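Local coordinates for bifunctional pinoresinol-lariciresinol reductase 1 (Thuja plicata, PDB 1QYD), which catalyses the NADPH-dependent, enantioselective reduction of (-)-pinoresinol to (-)-lariciresinol and on to (+)-secoisolariciresinol in lignan biosynthesis, at residues P114-E125 and F135-I145; A127-F135 and M258-I267. All blocks are in the same frame, centred on the assembly; numbering follows the deposited sequence.

Contact 1: P114-E125 and F135-I145; sequences PSEFGMDPDIME and FIDKRKVRRAI
In the Rossmann-type NADP(H) domain, the loop that leaves edge strand 111-113 of the parallel sheet folds over helix 133-147, and a salt-bridge network centred on Arg-142 joins the two. Arg-142 and Lys-138, one turn apart on the helix, are the inferred NADP(+)-binding residue and proton acceptor, so the contact probably forms part of the active-site wall. The Arg-142 chain runs extended from CG to NE and carries its guanidinium among three carboxylates. NH2 donates to Glu-116 OE1 at 2.7 Å with an N-H...O angle of 161°; the oxygen lies in the guanidinium plane but is itself met from above its carboxylate plane. NH2 also pairs with Asp-120 OD2 at 3.0 Å, while NH1 pairs with Asp-122 OD2 at 3.0 Å, the Asp-122 carboxylate standing nearly perpendicular (87°) to the guanidinium. Pro-121 CG sits over one face of this group, and the ring of Tyr-154 makes a cation-pi contact with it, so charge and packing together probably limit its rotation. Asp-122 is shared: OD1 reaches Arg-143 NH2, whose NH1 is bridged to Glu-146. Lys-138, with CG anti to its carbonyl carbon (chi1 -61°), runs extended past Ser-115 O, which lies 3.5 Å from Lys-138 CE. Toward the start of the helix, Phe-135 has Glu-125 CG over one face, and Met-119 SD makes an oblique Met-aromatic contact 4.4 Å from the ring centroid; Met-119 also lies close to His-271, the inferred substrate-binding residue. At the other end, Pro-114 CG packs on Ile-145 CD1. Arg-139 holds the Asp-120 to Ile-123 turn: its NE donates to Pro-121 O at 2.8 Å from above the carbonyl plane.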
loop_
_atom_site.group_PDB
_atom_site.type_symbol
_atom_site.label_atom_id
_atom_site.label_comp_id
_atom_site.label_asym_id
_atom_site.label_seq_id
_atom_site.Cartn_x
_atom_site.Cartn_y
_atom_site.Cartn_z
ATOM N N PRO A 114 18.213 -7.459 3.829
ATOM C CA PRO A 114 16.892 -7.063 3.300
ATOM C C PRO A 114 16.889 -6.352 1.959
ATOM O O PRO A 114 17.950 -6.142 1.363
ATOM C CB PRO A 114 16.234 -6.160 4.331
ATOM C CG PRO A 114 16.987 -6.443 5.560
ATOM C CD PRO A 114 18.402 -6.798 5.098
ATOM N N SER A 115 15.685 -5.984 1.504
ATOM C CA SER A 115 15.517 -5.238 0.276
ATOM C C SER A 115 15.590 -3.763 0.620
ATOM O O SER A 115 14.586 -3.105 0.915
ATOM C CB SER A 115 14.191 -5.510 -0.354
ATOM O OG SER A 115 14.200 -4.764 -1.552
ATOM N N GLU A 116 16.866 -3.348 0.622
ATOM C CA GLU A 116 17.378 -2.015 0.892
ATOM C C GLU A 116 17.803 -1.459 -0.473
ATOM O O GLU A 116 16.994 -1.282 -1.392
ATOM C CB GLU A 116 18.559 -2.170 1.861
ATOM C CG GLU A 116 18.225 -2.523 3.299
ATOM C CD GLU A 116 17.481 -1.430 4.046
ATOM O OE1 GLU A 116 18.043 -0.354 4.229
ATOM O OE2 GLU A 116 16.342 -1.653 4.450
ATOM N N PHE A 117 19.127 -1.303 -0.636
ATOM C CA PHE A 117 19.847 -0.849 -1.830
ATOM C C PHE A 117 19.529 0.582 -2.333
ATOM O O PHE A 117 19.558 0.868 -3.534
ATOM C CB PHE A 117 19.619 -1.909 -2.955
ATOM C CG PHE A 117 19.970 -3.346 -2.587
ATOM C CD1 PHE A 117 18.941 -4.227 -2.214
ATOM C CD2 PHE A 117 21.311 -3.767 -2.564
ATOM C CE1 PHE A 117 19.259 -5.525 -1.806
ATOM C CE2 PHE A 117 21.620 -5.070 -2.157
ATOM C CZ PHE A 117 20.597 -5.941 -1.778
ATOM N N GLY A 118 19.324 1.500 -1.368
ATOM C CA GLY A 118 18.949 2.886 -1.599
ATOM C C GLY A 118 19.311 3.831 -0.445
ATOM O O GLY A 118 20.328 3.684 0.226
ATOM N N MET A 119 18.421 4.804 -0.232
ATOM C CA MET A 119 18.551 5.913 0.703
ATOM C C MET A 119 18.800 5.779 2.208
ATOM O O MET A 119 19.319 6.727 2.821
ATOM C CB MET A 119 17.337 6.804 0.607
ATOM C CG MET A 119 17.172 7.525 -0.707
ATOM S SD MET A 119 16.009 8.905 -0.537
ATOM C CE MET A 119 17.202 10.191 -0.729
ATOM N N ASP A 120 18.403 4.649 2.810
ATOM C CA ASP A 120 18.460 4.302 4.235
ATOM C C ASP A 120 17.290 4.859 5.056
ATOM O O ASP A 120 17.342 5.964 5.608
ATOM C CB ASP A 120 19.779 4.755 4.905
ATOM C CG ASP A 120 20.017 4.251 6.330
ATOM O OD1 ASP A 120 21.155 4.244 6.779
ATOM O OD2 ASP A 120 19.094 3.863 7.028
ATOM N N PRO A 121 16.261 4.010 5.268
ATOM C CA PRO A 121 15.004 4.360 5.891
ATOM C C PRO A 121 14.997 4.998 7.261
ATOM O O PRO A 121 14.218 5.927 7.486
ATOM C CB PRO A 121 14.236 3.071 5.857
ATOM C CG PRO A 121 15.296 2.023 5.833
ATOM C CD PRO A 121 16.199 2.625 4.803
ATOM N N ASP A 122 15.813 4.550 8.205
ATOM C CA ASP A 122 15.724 5.209 9.487
ATOM C C ASP A 122 16.767 6.293 9.701
ATOM O O ASP A 122 17.092 6.656 10.837
ATOM C CB ASP A 122 15.769 4.150 10.587
ATOM C CG ASP A 122 16.951 3.226 10.610
ATOM O OD1 ASP A 122 16.756 2.097 11.034
ATOM O OD2 ASP A 122 18.052 3.616 10.231
ATOM N N ILE A 123 17.308 6.776 8.558
ATOM C CA ILE A 123 18.134 7.980 8.545
ATOM C C ILE A 123 17.081 8.997 8.143
ATOM O O ILE A 123 16.718 9.268 6.991
ATOM C CB ILE A 123 19.303 7.903 7.514
ATOM C CG1 ILE A 123 20.539 7.368 8.250
ATOM C CG2 ILE A 123 19.645 9.267 6.891
ATOM C CD1 ILE A 123 21.182 8.262 9.346
ATOM N N MET A 124 16.550 9.376 9.316
ATOM C CA MET A 124 15.455 10.288 9.558
ATOM C C MET A 124 14.178 9.999 8.776
ATOM O O MET A 124 13.121 9.693 9.332
ATOM C CB MET A 124 15.896 11.741 9.260
ATOM C CG MET A 124 16.949 12.426 10.099
ATOM S SD MET A 124 16.537 12.319 11.863
ATOM C CE MET A 124 17.828 11.245 12.440
ATOM N N GLU A 125 14.374 10.083 7.451
ATOM C CA GLU A 125 13.372 10.179 6.412
ATOM C C GLU A 125 12.004 10.720 6.894
ATOM O O GLU A 125 10.990 10.083 7.203
ATOM C CB GLU A 125 13.294 8.816 5.715
ATOM C CG GLU A 125 14.614 8.319 5.070
ATOM C CD GLU A 125 15.417 9.097 4.006
ATOM O OE1 GLU A 125 15.007 10.128 3.469
ATOM O OE2 GLU A 125 16.510 8.629 3.692
ATOM N N PHE A 135 10.184 4.261 2.689
ATOM C CA PHE A 135 11.061 4.262 3.837
ATOM C C PHE A 135 10.260 3.814 5.040
ATOM O O PHE A 135 10.845 3.250 5.963
ATOM C CB PHE A 135 11.675 5.678 4.005
ATOM C CG PHE A 135 12.357 6.153 2.714
ATOM C CD1 PHE A 135 11.837 7.260 2.016
ATOM C CD2 PHE A 135 13.444 5.444 2.175
ATOM C CE1 PHE A 135 12.389 7.640 0.792
ATOM C CE2 PHE A 135 13.984 5.841 0.945
ATOM C CZ PHE A 135 13.456 6.933 0.258
ATOM N N ILE A 136 8.933 4.001 5.032
ATOM C CA ILE A 136 8.067 3.475 6.082
ATOM C C ILE A 136 8.093 1.931 6.048
ATOM O O ILE A 136 8.329 1.268 7.068
ATOM C CB ILE A 136 6.631 3.937 5.863
ATOM C CG1 ILE A 136 6.497 5.422 6.041
ATOM C CG2 ILE A 136 5.736 3.194 6.841
ATOM C CD1 ILE A 136 6.780 5.906 7.473
ATOM N N ASP A 137 7.836 1.367 4.846
ATOM C CA ASP A 137 7.758 -0.057 4.614
ATOM C C ASP A 137 8.984 -0.802 5.039
ATOM O O ASP A 137 8.900 -1.666 5.901
ATOM C CB ASP A 137 7.526 -0.321 3.160
ATOM C CG ASP A 137 6.128 -0.070 2.597
ATOM O OD1 ASP A 137 5.152 0.319 3.266
ATOM O OD2 ASP A 137 6.050 -0.283 1.405
ATOM N N LYS A 138 10.119 -0.442 4.454
ATOM C CA LYS A 138 11.439 -0.979 4.780
ATOM C C LYS A 138 11.842 -0.864 6.244
ATOM O O LYS A 138 12.807 -1.487 6.670
ATOM C CB LYS A 138 12.516 -0.265 3.963
ATOM C CG LYS A 138 12.422 -0.388 2.449
ATOM C CD LYS A 138 13.477 0.436 1.724
ATOM C CE LYS A 138 13.411 0.152 0.224
ATOM N NZ LYS A 138 14.269 1.051 -0.528
ATOM N N ARG A 139 11.182 -0.025 7.037
ATOM C CA ARG A 139 11.515 0.092 8.436
ATOM C C ARG A 139 10.797 -1.002 9.212
ATOM O O ARG A 139 11.388 -1.630 10.089
ATOM C CB ARG A 139 11.120 1.488 8.977
ATOM C CG ARG A 139 12.250 2.521 8.919
ATOM C CD ARG A 139 11.925 3.738 9.766
ATOM N NE ARG A 139 12.133 4.981 9.039
ATOM C CZ ARG A 139 11.110 5.695 8.521
ATOM N NH1 ARG A 139 9.835 5.319 8.625
ATOM N NH2 ARG A 139 11.356 6.844 7.903
ATOM N N LYS A 140 9.525 -1.241 8.877
ATOM C CA LYS A 140 8.724 -2.305 9.468
ATOM C C LYS A 140 9.425 -3.652 9.409
ATOM O O LYS A 140 9.458 -4.427 10.371
ATOM C CB LYS A 140 7.406 -2.440 8.743
ATOM C CG LYS A 140 6.473 -1.382 9.211
ATOM C CD LYS A 140 5.115 -1.934 8.843
ATOM C CE LYS A 140 4.148 -1.730 10.009
ATOM N NZ LYS A 140 3.838 -0.328 10.269
ATOM N N VAL A 141 10.018 -3.843 8.234
ATOM C CA VAL A 141 10.839 -4.976 7.886
ATOM C C VAL A 141 12.126 -4.945 8.706
ATOM O O VAL A 141 12.516 -6.007 9.197
ATOM C CB VAL A 141 11.054 -4.857 6.368
ATOM C CG1 VAL A 141 12.177 -5.748 5.839
ATOM C CG2 VAL A 141 9.696 -5.210 5.726
ATOM N N ARG A 142 12.786 -3.768 8.883
ATOM C CA ARG A 142 14.011 -3.619 9.660
ATOM C C ARG A 142 13.764 -3.791 11.126
ATOM O O ARG A 142 14.527 -4.485 11.774
ATOM C CB ARG A 142 14.675 -2.247 9.568
ATOM C CG ARG A 142 15.441 -1.842 8.334
ATOM C CD ARG A 142 16.329 -0.694 8.722
ATOM N NE ARG A 142 17.048 -0.231 7.548
ATOM C CZ ARG A 142 18.111 0.591 7.597
ATOM N NH1 ARG A 142 18.604 1.053 8.744
ATOM N NH2 ARG A 142 18.702 0.973 6.464
ATOM N N ARG A 143 12.745 -3.145 11.683
ATOM C CA ARG A 143 12.434 -3.254 13.101
ATOM C C ARG A 143 11.966 -4.630 13.565
ATOM O O ARG A 143 12.051 -4.907 14.758
ATOM C CB ARG A 143 11.376 -2.233 13.449
ATOM C CG ARG A 143 11.911 -1.214 14.414
ATOM C CD ARG A 143 12.167 0.143 13.768
ATOM N NE ARG A 143 13.133 0.084 12.682
ATOM C CZ ARG A 143 14.460 0.010 12.881
ATOM N NH1 ARG A 143 14.981 0.004 14.113
ATOM N NH2 ARG A 143 15.287 -0.159 11.841
ATOM N N ALA A 144 11.424 -5.466 12.644
ATOM C CA ALA A 144 10.986 -6.854 12.849
ATOM C C ALA A 144 12.138 -7.842 12.756
ATOM O O ALA A 144 12.113 -8.887 13.380
ATOM C CB ALA A 144 9.988 -7.277 11.804
ATOM N N ILE A 145 13.159 -7.554 11.957
ATOM C CA ILE A 145 14.376 -8.331 11.855
ATOM C C ILE A 145 15.022 -8.242 13.218
ATOM O O ILE A 145 15.098 -9.274 13.863
ATOM C CB ILE A 145 15.285 -7.726 10.755
ATOM C CG1 ILE A 145 14.849 -8.330 9.462
ATOM C CG2 ILE A 145 16.776 -7.988 10.963
ATOM C CD1 ILE A 145 15.710 -7.730 8.354
#

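Contact 2: A127-F135 and M258-I267; sequences ALQPGSITF and MKDKSYEEKI
Pro-130, preceded by a cis peptide bond, wedges into the curve of 258-267 just before helix 133-147 begins, joining the lead-in to that helix with the loop that runs into the short helix 265-268. The tight part is mostly apolar. Pro-130 CB stands over one face of the Tyr-263 ring in a CH-pi contact, 3.9 Å from the centroid and 14° off the ring normal. A second flank of the proline, its CG and CD, meets the aliphatic run of Lys-266, which crosses it at about a right angle with CD 3.6 Å from Pro-130 CG; Pro-130 CD also comes within 3.1 Å of Lys-266 O. With Lys-266 CG placed between the backbone N and the carbonyl carbon (chi1 43°), the chain passes across the proline before bending at chi4, and NZ turns back to make weak bonds to Met-258 O and Lys-259 O. Next to the wedge the CA atoms of Gly-131 and Ile-267 are 4.0 Å apart, Ile-267 CG2 touches Gly-131 CA at 3.6 Å, and Met-258 CE approaches Gln-129 O at 3.6 Å. Packing is looser where Ile-133 CG1 reaches Tyr-263 OH only at 4.4 Å, and the Gln-129 side chain is solvent-exposed at the margin. Here the second subunit adjoins: the ring of its His-91 meets that of Tyr-263, and its Lys-98 packs on Gln-129. The contact therefore takes part in the subunit interface as well as joining two parts of one chain. No hydrogen bond or salt bridge spans the two segments, so their fit rests on shape and dispersion, the lysine contributing its methylenes, its ammonium group turned to weak bonds within its own loop.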
loop_
_atom_site.group_PDB
_atom_site.type_symbol
_atom_site.label_atom_id
_atom_site.label_comp_id
_atom_site.label_asym_id
_atom_site.label_seq_id
_atom_site.Cartn_x
_atom_site.Cartn_y
_atom_site.Cartn_z
ATOM N N ALA A 127 10.984 12.932 5.177
ATOM C CA ALA A 127 10.585 13.042 3.802
ATOM C C ALA A 127 9.187 13.472 3.467
ATOM O O ALA A 127 8.220 13.191 4.179
ATOM C CB ALA A 127 10.824 11.710 3.152
ATOM N N LEU A 128 9.157 14.163 2.321
ATOM C CA LEU A 128 7.930 14.656 1.720
ATOM C C LEU A 128 7.169 13.405 1.288
ATOM O O LEU A 128 7.770 12.422 0.851
ATOM C CB LEU A 128 8.214 15.512 0.470
ATOM C CG LEU A 128 9.172 16.719 0.453
ATOM C CD1 LEU A 128 9.757 16.864 -0.956
ATOM C CD2 LEU A 128 8.452 17.976 0.925
ATOM N N GLN A 129 5.843 13.415 1.422
ATOM C CA GLN A 129 4.971 12.309 1.038
ATOM C C GLN A 129 4.745 12.365 -0.491
ATOM O O GLN A 129 5.088 13.416 -1.062
ATOM C CB GLN A 129 3.642 12.451 1.829
ATOM C CG GLN A 129 3.691 12.810 3.341
ATOM C CD GLN A 129 4.243 14.209 3.704
ATOM O OE1 GLN A 129 3.792 15.255 3.209
ATOM N NE2 GLN A 129 5.269 14.261 4.565
ATOM N N PRO A 130 4.222 11.358 -1.269
ATOM C CA PRO A 130 3.780 10.008 -0.891
ATOM C C PRO A 130 4.885 9.008 -0.655
ATOM O O PRO A 130 4.756 8.190 0.258
ATOM C CB PRO A 130 2.898 9.521 -2.006
ATOM C CG PRO A 130 2.603 10.733 -2.830
ATOM C CD PRO A 130 3.894 11.514 -2.686
ATOM N N GLY A 131 5.929 9.112 -1.513
ATOM C CA GLY A 131 7.163 8.318 -1.548
ATOM C C GLY A 131 7.968 8.209 -0.255
ATOM O O GLY A 131 9.111 7.758 -0.235
ATOM N N SER A 132 7.346 8.672 0.826
ATOM C CA SER A 132 7.752 8.502 2.206
ATOM C C SER A 132 7.405 7.056 2.651
ATOM O O SER A 132 8.001 6.552 3.599
ATOM C CB SER A 132 6.998 9.577 2.967
ATOM O OG SER A 132 7.306 9.542 4.339
ATOM N N ILE A 133 6.449 6.375 1.970
ATOM C CA ILE A 133 5.986 4.984 2.124
ATOM C C ILE A 133 7.081 3.936 1.991
ATOM O O ILE A 133 7.143 2.968 2.735
ATOM C CB ILE A 133 4.857 4.805 1.072
ATOM C CG1 ILE A 133 3.575 4.633 1.865
ATOM C CG2 ILE A 133 5.069 3.655 0.088
ATOM C CD1 ILE A 133 3.313 3.248 2.527
ATOM N N THR A 134 7.980 4.120 1.039
ATOM C CA THR A 134 9.083 3.213 0.804
ATOM C C THR A 134 9.920 3.106 2.066
ATOM O O THR A 134 10.277 2.008 2.503
ATOM C CB THR A 134 9.888 3.784 -0.387
ATOM O OG1 THR A 134 9.024 3.645 -1.508
ATOM C CG2 THR A 134 11.202 3.099 -0.670
ATOM N N PHE A 135 10.184 4.261 2.689
ATOM C CA PHE A 135 11.061 4.262 3.837
ATOM C C PHE A 135 10.260 3.814 5.040
ATOM O O PHE A 135 10.845 3.250 5.963
ATOM C CB PHE A 135 11.675 5.678 4.005
ATOM C CG PHE A 135 12.357 6.153 2.714
ATOM C CD1 PHE A 135 11.837 7.260 2.016
ATOM C CD2 PHE A 135 13.444 5.444 2.175
ATOM C CE1 PHE A 135 12.389 7.640 0.792
ATOM C CE2 PHE A 135 13.984 5.841 0.945
ATOM C CZ PHE A 135 13.456 6.933 0.258
ATOM N N MET A 258 4.075 18.776 -8.067
ATOM C CA MET A 258 4.319 17.378 -7.757
ATOM C C MET A 258 3.188 16.775 -6.905
ATOM O O MET A 258 2.619 15.742 -7.278
ATOM C CB MET A 258 5.648 17.316 -7.033
ATOM C CG MET A 258 6.048 15.920 -6.708
ATOM S SD MET A 258 6.996 15.864 -5.185
ATOM C CE MET A 258 5.756 15.327 -4.039
ATOM N N LYS A 259 2.806 17.435 -5.791
ATOM C CA LYS A 259 1.696 16.986 -4.942
ATOM C C LYS A 259 0.319 16.975 -5.646
ATOM O O LYS A 259 -0.672 16.511 -5.052
ATOM C CB LYS A 259 1.621 17.865 -3.673
ATOM C CG LYS A 259 2.778 17.706 -2.678
ATOM C CD LYS A 259 2.577 18.708 -1.552
ATOM C CE LYS A 259 3.904 19.331 -1.125
ATOM N NZ LYS A 259 3.884 20.783 -1.283
ATOM N N ASP A 260 0.233 17.511 -6.897
ATOM C CA ASP A 260 -0.971 17.293 -7.701
ATOM C C ASP A 260 -0.853 16.415 -8.984
ATOM O O ASP A 260 -1.851 16.178 -9.678
ATOM C CB ASP A 260 -1.535 18.666 -8.030
ATOM C CG ASP A 260 -3.048 18.677 -7.849
ATOM O OD1 ASP A 260 -3.519 18.809 -6.720
ATOM O OD2 ASP A 260 -3.758 18.543 -8.842
ATOM N N LYS A 261 0.329 15.858 -9.338
ATOM C CA LYS A 261 0.556 14.993 -10.522
ATOM C C LYS A 261 0.445 13.459 -10.319
ATOM O O LYS A 261 0.871 12.643 -11.154
ATOM C CB LYS A 261 1.959 15.308 -11.137
ATOM C CG LYS A 261 2.129 16.392 -12.211
ATOM C CD LYS A 261 1.722 17.819 -11.795
ATOM C CE LYS A 261 0.212 18.163 -11.804
ATOM N NZ LYS A 261 -0.090 19.243 -10.876
ATOM N N SER A 262 -0.152 13.082 -9.170
ATOM C CA SER A 262 -0.474 11.725 -8.688
ATOM C C SER A 262 0.566 10.613 -8.718
ATOM O O SER A 262 1.262 10.408 -9.711
ATOM C CB SER A 262 -1.727 11.203 -9.420
ATOM O OG SER A 262 -2.400 10.181 -8.683
ATOM N N TYR A 263 0.578 9.940 -7.550
ATOM C CA TYR A 263 1.345 8.766 -7.138
ATOM C C TYR A 263 2.167 8.088 -8.205
ATOM O O TYR A 263 1.766 7.982 -9.363
ATOM C CB TYR A 263 0.398 7.745 -6.570
ATOM C CG TYR A 263 0.538 7.374 -5.103
ATOM C CD1 TYR A 263 -0.368 7.870 -4.149
ATOM C CD2 TYR A 263 1.506 6.452 -4.721
ATOM C CE1 TYR A 263 -0.320 7.436 -2.821
ATOM C CE2 TYR A 263 1.571 6.007 -3.391
ATOM C CZ TYR A 263 0.651 6.500 -2.457
ATOM O OH TYR A 263 0.694 6.014 -1.164
ATOM N N GLU A 264 3.315 7.572 -7.799
ATOM C CA GLU A 264 4.323 6.997 -8.691
ATOM C C GLU A 264 5.067 8.094 -9.424
ATOM O O GLU A 264 6.222 7.897 -9.800
ATOM C CB GLU A 264 3.765 6.034 -9.778
ATOM C CG GLU A 264 3.397 4.605 -9.358
ATOM C CD GLU A 264 4.596 3.700 -9.083
ATOM O OE1 GLU A 264 5.120 3.764 -7.966
ATOM O OE2 GLU A 264 5.000 2.938 -9.973
ATOM N N GLU A 265 4.409 9.245 -9.626
ATOM C CA GLU A 265 4.958 10.422 -10.302
ATOM C C GLU A 265 5.379 11.412 -9.237
ATOM O O GLU A 265 6.349 12.127 -9.456
ATOM C CB GLU A 265 3.894 11.042 -11.215
ATOM C CG GLU A 265 4.351 11.850 -12.441
ATOM C CD GLU A 265 3.424 11.722 -13.659
ATOM O OE1 GLU A 265 3.931 11.823 -14.775
ATOM O OE2 GLU A 265 2.216 11.510 -13.502
ATOM N N LYS A 266 4.657 11.490 -8.113
ATOM C CA LYS A 266 5.160 12.274 -7.013
ATOM C C LYS A 266 5.825 11.404 -5.956
ATOM O O LYS A 266 6.088 11.863 -4.850
ATOM C CB LYS A 266 4.058 13.090 -6.372
ATOM C CG LYS A 266 2.727 12.457 -6.133
ATOM C CD LYS A 266 2.032 13.381 -5.160
ATOM C CE LYS A 266 0.518 13.212 -5.219
ATOM N NZ LYS A 266 -0.031 13.903 -6.379
ATOM N N ILE A 267 6.087 10.121 -6.252
ATOM C CA ILE A 267 6.889 9.251 -5.388
ATOM C C ILE A 267 8.293 9.414 -5.927
ATOM O O ILE A 267 9.206 9.612 -5.137
ATOM C CB ILE A 267 6.533 7.740 -5.482
ATOM C CG1 ILE A 267 5.219 7.471 -4.806
ATOM C CG2 ILE A 267 7.596 6.882 -4.777
ATOM C CD1 ILE A 267 4.851 5.981 -4.989
#

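From the N terminus, the chain leaves strand 111-113 into 114-125, passes through 127-135 and enters helix 133-147. Contact 1 closes this short loop locally, only nine residues lying between its segments, and lays it along the helix. Contact 2 starts inside that loop and closes a far longer one, bringing 258-267 back to the approach to the same helix after more than 120 residues. The segments therefore alternate, and the contacts cross instead of nesting. Phe-135 belongs to both ranges, although their centres are about 17 Å apart. Together, they join helix 133-147 to the loop that follows the last strand, 111-113, of the parallel sheet and to the region around helix 265-268.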